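Local atomic coordinates of protein HP0721 (Helicobacter pylori, PDB entry 2XRH), a protein that is of unknown function but is probably secreted, belongs to the DUF1104 family, and holds a nicotinic acid molecule in this truncated form. Residues F73-Q77 with D95-R99; A8-S12 with D30-Y34. All blocks are in the same frame, centred on the assembly; numbering follows the deposited sequence.

Both contacts belong to one chain of a two-subunit assembly, an all-helical fold. Contact 2 comes first along the chain and closes before contact 1 begins. It sets the loop ahead of helix 16-21 against the start of helix 31-44, near the surface. Contact 1 is buried and joins helix 70-86 to the C-terminal loop that follows it. The two centres lie about 19 Å apart, on opposite sides of the chain's centre. Nicotinic acid sits where they approach each other: Ile31 of contact 2 packs on Arg76 of contact 1, and both residues line the pocket. The N-terminal and C-terminal segments are thus tied to neighbouring walls of one site.

Contact 1 (F73-Q77 with D95-R99); sequences FEARQ and DFGLR. With NIO (nicotinic acid), chain B.
Gln77 makes the polar link to 95-99. Its NE2 donates to Asp95 O at 3.0 Å in a nearly straight bond (165°). The bend at chi2, -48°, turns the amide toward Asp95 O, which lies close to its plane. Gln77 CG lies over one face of the Phe73 ring, 3.5 Å above its plane and offset toward the rim.

Apolar contacts centre on Phe73. With CG anti to the backbone N, chi1 -180°, the ring brings CZ and CE2 to Phe96 and Arg99. Phe73 CE2 meets Phe96 CD1 at 3.7 Å, the rings oblique. Phe96 O lies at the edge of the Phe73 ring, 3.5 Å from CZ. Arg99 CD packs 3.6 Å from Phe73 CZ, while the Arg99 guanidinium pairs with Asp66 and with Glu74 of the second subunit. Phe96 meets Phe96 of that subunit, rings near-parallel.

The extended Arg76 chain brings its guanidinium edge to the nicotinic acid carboxylate, with NH1 2.8 Å from O1 and NH2 3.1 Å from O2. Arg76 NH2 also bonds Val26 O. Gln77 NE2 adds a weak bond to O1. Leu98 CD1 packs 3.7 Å from ring atom C1. This is the carboxylate end of the nicotinic acid pocket, beside the dimer interface.

Contact 2 (A8-S12 with D30-Y34); sequences AKDFS and DIVDY. With NIO (nicotinic acid), chain B.
Phe11 and Tyr34 form an edge-to-face (T-shaped) aromatic pair that fastens the N-terminal loop to the start of helix 31-44. The Tyr34 edge points at the Phe11 face, with CD1 4.2 Å above the ring centre and the planes at 66°.

Phe11 also lies along the helix backbone. Phe11 CE2 is 3.5 Å from Tyr34 N and 3.8 Å from Tyr34 CB. Asp30 O sits at the edge of the same ring, and Asp30 CB and Asp33 CB also approach it. Asp30 O accepts the helix bond from Tyr34 N. The Phe11 ring lies against this first turn. Phe11 and Tyr34 both rest on Met22.

Further out, the trans chi1 of Tyr34, 180°, places its ring with the CD1 edge over the Phe11 face. Its OH is hydrogen-bonded to Leu19 O. The opposite part of the Tyr34 ring edge lies near nicotinic acid C1. Ile31 turns away from the loop and meets the ligand, with Ile31 CD1 3.6 Å from C1.

Beside Phe11, an Asx turn shapes the loop: Asp10 OD1 accepts from Ser12 N at 2.9 Å. Lys9 is the centre of an inverse gamma turn. Its NZ is too far from Asp30 for a salt bridge, but one water joins them, accepting from Lys9 NZ at 3.1 Å and donating to Asp30 OD2 at 2.7 Å.

Contact 1 (F73-Q77 with D95-R99)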
loop_
_atom_site.group_PDB
_atom_site.type_symbol
_atom_site.label_atom_id
_atom_site.label_comp_id
_atom_site.label_asym_id
_atom_site.label_seq_id
_atom_site.Cartn_x
_atom_site.Cartn_y
_atom_site.Cartn_z
ATOM N N PHE A 73 1.949 -9.409 -1.440
ATOM C CA PHE A 73 1.035 -8.605 -0.629
ATOM C C PHE A 73 0.086 -7.780 -1.493
ATOM O O PHE A 73 -1.132 -7.736 -1.244
ATOM C CB PHE A 73 1.804 -7.701 0.313
ATOM C CG PHE A 73 0.929 -6.855 1.167
ATOM C CD1 PHE A 73 0.266 -7.372 2.244
ATOM C CD2 PHE A 73 0.915 -5.487 1.009
ATOM C CE1 PHE A 73 -0.525 -6.572 3.071
ATOM C CE2 PHE A 73 0.119 -4.691 1.854
ATOM C CZ PHE A 73 -0.591 -5.249 2.866
ATOM N N GLU A 74 0.619 -7.161 -2.526
ATOM C CA GLU A 74 -0.200 -6.383 -3.431
ATOM C C GLU A 74 -1.237 -7.250 -4.146
ATOM O O GLU A 74 -2.405 -6.857 -4.316
ATOM C CB GLU A 74 0.656 -5.668 -4.458
ATOM C CG GLU A 74 -0.121 -4.709 -5.297
ATOM C CD GLU A 74 0.755 -4.058 -6.297
ATOM O OE1 GLU A 74 1.057 -4.731 -7.296
ATOM O OE2 GLU A 74 1.168 -2.900 -6.059
ATOM N N ALA A 75 -0.828 -8.443 -4.552
ATOM C CA ALA A 75 -1.771 -9.367 -5.218
ATOM C C ALA A 75 -2.925 -9.654 -4.287
ATOM O O ALA A 75 -4.078 -9.636 -4.713
ATOM C CB ALA A 75 -1.083 -10.698 -5.635
ATOM N N ARG A 76 -2.620 -9.941 -3.026
ATOM C CA ARG A 76 -3.701 -10.167 -2.062
ATOM C C ARG A 76 -4.572 -8.926 -1.853
ATOM O O ARG A 76 -5.816 -9.034 -1.836
ATOM C CB ARG A 76 -3.131 -10.662 -0.737
ATOM C CG ARG A 76 -4.203 -11.010 0.212
ATOM C CD ARG A 76 -3.713 -11.303 1.586
ATOM N NE ARG A 76 -4.806 -11.500 2.547
ATOM C CZ ARG A 76 -5.350 -10.571 3.332
ATOM N NH1 ARG A 76 -4.987 -9.288 3.365
ATOM N NH2 ARG A 76 -6.273 -10.943 4.175
ATOM N N GLN A 77 -3.950 -7.766 -1.699
ATOM C CA GLN A 77 -4.693 -6.564 -1.369
ATOM C C GLN A 77 -5.601 -6.171 -2.511
ATOM O O GLN A 77 -6.735 -5.701 -2.292
ATOM C CB GLN A 77 -3.755 -5.412 -0.960
ATOM C CG GLN A 77 -3.055 -5.515 0.379
ATOM C CD GLN A 77 -3.995 -5.889 1.509
ATOM O OE1 GLN A 77 -4.016 -7.015 1.885
ATOM N NE2 GLN A 77 -4.778 -4.942 1.997
ATOM N N ASP A 95 -4.921 1.217 1.258
ATOM C CA ASP A 95 -4.642 0.067 0.448
ATOM C C ASP A 95 -3.831 -1.022 1.133
ATOM O O ASP A 95 -4.071 -2.234 0.804
ATOM C CB ASP A 95 -3.879 0.451 -0.796
ATOM C CG ASP A 95 -4.772 1.011 -1.913
ATOM O OD1 ASP A 95 -6.050 0.917 -1.909
ATOM O OD2 ASP A 95 -4.125 1.521 -2.856
ATOM N N PHE A 96 -2.895 -0.622 2.038
ATOM C CA PHE A 96 -2.154 -1.588 2.908
ATOM C C PHE A 96 -3.116 -2.325 3.850
ATOM O O PHE A 96 -2.673 -3.090 4.718
ATOM C CB PHE A 96 -1.029 -0.926 3.767
ATOM C CG PHE A 96 0.288 -0.611 3.034
ATOM C CD1 PHE A 96 1.386 -1.457 3.060
ATOM C CD2 PHE A 96 0.493 0.661 2.456
ATOM C CE1 PHE A 96 2.568 -1.147 2.372
ATOM C CE2 PHE A 96 1.701 0.999 1.802
ATOM C CZ PHE A 96 2.749 0.085 1.765
ATOM N N GLY A 97 -4.418 -2.077 3.732
ATOM C CA GLY A 97 -5.433 -2.709 4.544
ATOM C C GLY A 97 -5.306 -2.522 6.040
ATOM O O GLY A 97 -5.088 -1.411 6.545
ATOM N N LEU A 98 -5.405 -3.643 6.767
ATOM C CA LEU A 98 -5.451 -3.606 8.188
ATOM C C LEU A 98 -4.090 -3.320 8.792
ATOM O O LEU A 98 -4.028 -3.043 9.964
ATOM C CB LEU A 98 -6.017 -4.916 8.769
ATOM C CG LEU A 98 -7.534 -5.071 8.846
ATOM C CD1 LEU A 98 -7.917 -6.511 9.188
ATOM C CD2 LEU A 98 -8.171 -4.022 9.782
ATOM N N ARG A 99 -2.989 -3.371 8.027
ATOM C CA ARG A 99 -1.684 -3.069 8.628
ATOM C C ARG A 99 -1.683 -1.720 9.235
ATOM O O ARG A 99 -1.134 -1.577 10.310
ATOM C CB ARG A 99 -0.497 -3.098 7.643
ATOM C CG ARG A 99 -0.265 -4.286 6.959
ATOM C CD ARG A 99 0.904 -4.139 5.972
ATOM N NE ARG A 99 2.101 -3.496 6.552
ATOM C CZ ARG A 99 3.098 -4.107 7.172
ATOM N NH1 ARG A 99 3.120 -5.408 7.327
ATOM N NH2 ARG A 99 4.115 -3.404 7.645
HETATM N N NIO B . -10.758 -6.653 6.070
HETATM C C1 NIO B . -9.580 -7.297 5.930
HETATM C C2 NIO B . -8.506 -6.677 5.267
HETATM C C3 NIO B . -8.646 -5.432 4.727
HETATM C C4 NIO B . -9.870 -4.803 4.894
HETATM C C5 NIO B . -10.913 -5.435 5.565
HETATM C C6 NIO B . -7.239 -7.418 5.029
HETATM O O1 NIO B . -6.591 -7.123 3.983
HETATM O O2 NIO B . -6.908 -8.329 5.798
#

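Contact 2 (A8-S12 with D30-Y34)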
loop_
_atom_site.group_PDB
_atom_site.type_symbol
_atom_site.label_atom_id
_atom_site.label_comp_id
_atom_site.label_asym_id
_atom_site.label_seq_id
_atom_site.Cartn_x
_atom_site.Cartn_y
_atom_site.Cartn_z
ATOM N N ALA A 8 -21.037 -25.046 10.350
ATOM C CA ALA A 8 -21.049 -23.731 9.678
ATOM C C ALA A 8 -19.666 -23.353 9.105
ATOM O O ALA A 8 -18.662 -23.368 9.819
ATOM C CB ALA A 8 -21.535 -22.649 10.660
ATOM N N LYS A 9 -19.603 -23.025 7.820
ATOM C CA LYS A 9 -18.366 -22.473 7.260
ATOM C C LYS A 9 -18.434 -20.962 7.394
ATOM O O LYS A 9 -18.809 -20.242 6.458
ATOM C CB LYS A 9 -18.132 -22.871 5.794
ATOM C CG LYS A 9 -16.812 -22.319 5.199
ATOM C CD LYS A 9 -16.758 -22.523 3.686
ATOM C CE LYS A 9 -15.568 -21.804 3.046
ATOM N NZ LYS A 9 -14.261 -22.284 3.567
ATOM N N ASP A 10 -18.088 -20.482 8.576
ATOM C CA ASP A 10 -18.060 -19.051 8.820
ATOM C C ASP A 10 -17.190 -18.743 10.048
ATOM O O ASP A 10 -16.496 -19.621 10.578
ATOM C CB ASP A 10 -19.501 -18.494 8.951
ATOM C CG ASP A 10 -20.272 -19.063 10.163
ATOM O OD1 ASP A 10 -19.668 -19.397 11.217
ATOM O OD2 ASP A 10 -21.519 -19.175 10.049
ATOM N N PHE A 11 -17.234 -17.486 10.477
ATOM C CA PHE A 11 -16.462 -16.977 11.592
ATOM C C PHE A 11 -17.371 -16.696 12.774
ATOM O O PHE A 11 -16.949 -16.089 13.745
ATOM C CB PHE A 11 -15.814 -15.681 11.157
ATOM C CG PHE A 11 -14.881 -15.830 9.999
ATOM C CD1 PHE A 11 -13.607 -16.355 10.173
ATOM C CD2 PHE A 11 -15.269 -15.403 8.730
ATOM C CE1 PHE A 11 -12.719 -16.422 9.082
ATOM C CE2 PHE A 11 -14.426 -15.507 7.653
ATOM C CZ PHE A 11 -13.164 -16.026 7.823
ATOM N N SER A 12 -18.615 -17.166 12.723
ATOM C CA SER A 12 -19.540 -16.886 13.838
ATOM C C SER A 12 -19.147 -17.590 15.167
ATOM O O SER A 12 -19.541 -17.141 16.245
ATOM C CB SER A 12 -20.974 -17.256 13.435
ATOM O OG SER A 12 -21.031 -18.622 13.098
ATOM N N ASP A 30 -12.813 -15.239 1.484
ATOM C CA ASP A 30 -13.461 -15.214 2.808
ATOM C C ASP A 30 -13.485 -13.828 3.417
ATOM O O ASP A 30 -14.044 -13.678 4.514
ATOM C CB ASP A 30 -12.751 -16.153 3.782
ATOM C CG ASP A 30 -12.792 -17.600 3.341
ATOM O OD1 ASP A 30 -13.867 -18.054 2.872
ATOM O OD2 ASP A 30 -11.756 -18.300 3.491
ATOM N N ILE A 31 -13.021 -12.821 2.684
ATOM C CA ILE A 31 -12.817 -11.504 3.271
ATOM C C ILE A 31 -14.098 -10.756 3.566
ATOM O O ILE A 31 -14.158 -10.045 4.562
ATOM C CB ILE A 31 -11.765 -10.607 2.506
ATOM C CG1 ILE A 31 -11.002 -9.701 3.501
ATOM C CG2 ILE A 31 -12.367 -9.833 1.325
ATOM C CD1 ILE A 31 -10.025 -10.523 4.463
ATOM N N VAL A 32 -15.123 -10.902 2.726
ATOM C CA VAL A 32 -16.391 -10.230 3.003
ATOM C C VAL A 32 -17.017 -10.791 4.294
ATOM O O VAL A 32 -17.449 -10.041 5.160
ATOM C CB VAL A 32 -17.376 -10.322 1.792
ATOM C CG1 VAL A 32 -18.784 -9.891 2.175
ATOM C CG2 VAL A 32 -16.849 -9.449 0.653
ATOM N N ASP A 33 -17.041 -12.099 4.439
ATOM C CA ASP A 33 -17.561 -12.714 5.633
ATOM C C ASP A 33 -16.744 -12.339 6.863
ATOM O O ASP A 33 -17.292 -12.058 7.914
ATOM C CB ASP A 33 -17.586 -14.233 5.494
ATOM C CG ASP A 33 -18.716 -14.737 4.581
ATOM O OD1 ASP A 33 -19.612 -13.960 4.194
ATOM O OD2 ASP A 33 -18.679 -15.929 4.241
ATOM N N TYR A 34 -15.426 -12.289 6.720
ATOM C CA TYR A 34 -14.576 -11.885 7.835
ATOM C C TYR A 34 -14.878 -10.463 8.270
ATOM O O TYR A 34 -15.013 -10.182 9.460
ATOM C CB TYR A 34 -13.125 -11.999 7.398
ATOM C CG TYR A 34 -12.078 -11.609 8.438
ATOM C CD1 TYR A 34 -11.860 -12.342 9.572
ATOM C CD2 TYR A 34 -11.244 -10.513 8.194
ATOM C CE1 TYR A 34 -10.865 -11.970 10.500
ATOM C CE2 TYR A 34 -10.262 -10.153 9.078
ATOM C CZ TYR A 34 -10.067 -10.863 10.228
ATOM O OH TYR A 34 -9.076 -10.493 11.114
HETATM N N NIO B . -10.758 -6.653 6.070
HETATM C C1 NIO B . -9.580 -7.297 5.930
HETATM C C2 NIO B . -8.506 -6.677 5.267
HETATM C C3 NIO B . -8.646 -5.432 4.727
HETATM C C4 NIO B . -9.870 -4.803 4.894
HETATM C C5 NIO B . -10.913 -5.435 5.565
HETATM C C6 NIO B . -7.239 -7.418 5.029
HETATM O O1 NIO B . -6.591 -7.123 3.983
HETATM O O2 NIO B . -6.908 -8.329 5.798
HETATM O O HOH W 1 -11.743 -20.818 2.558
#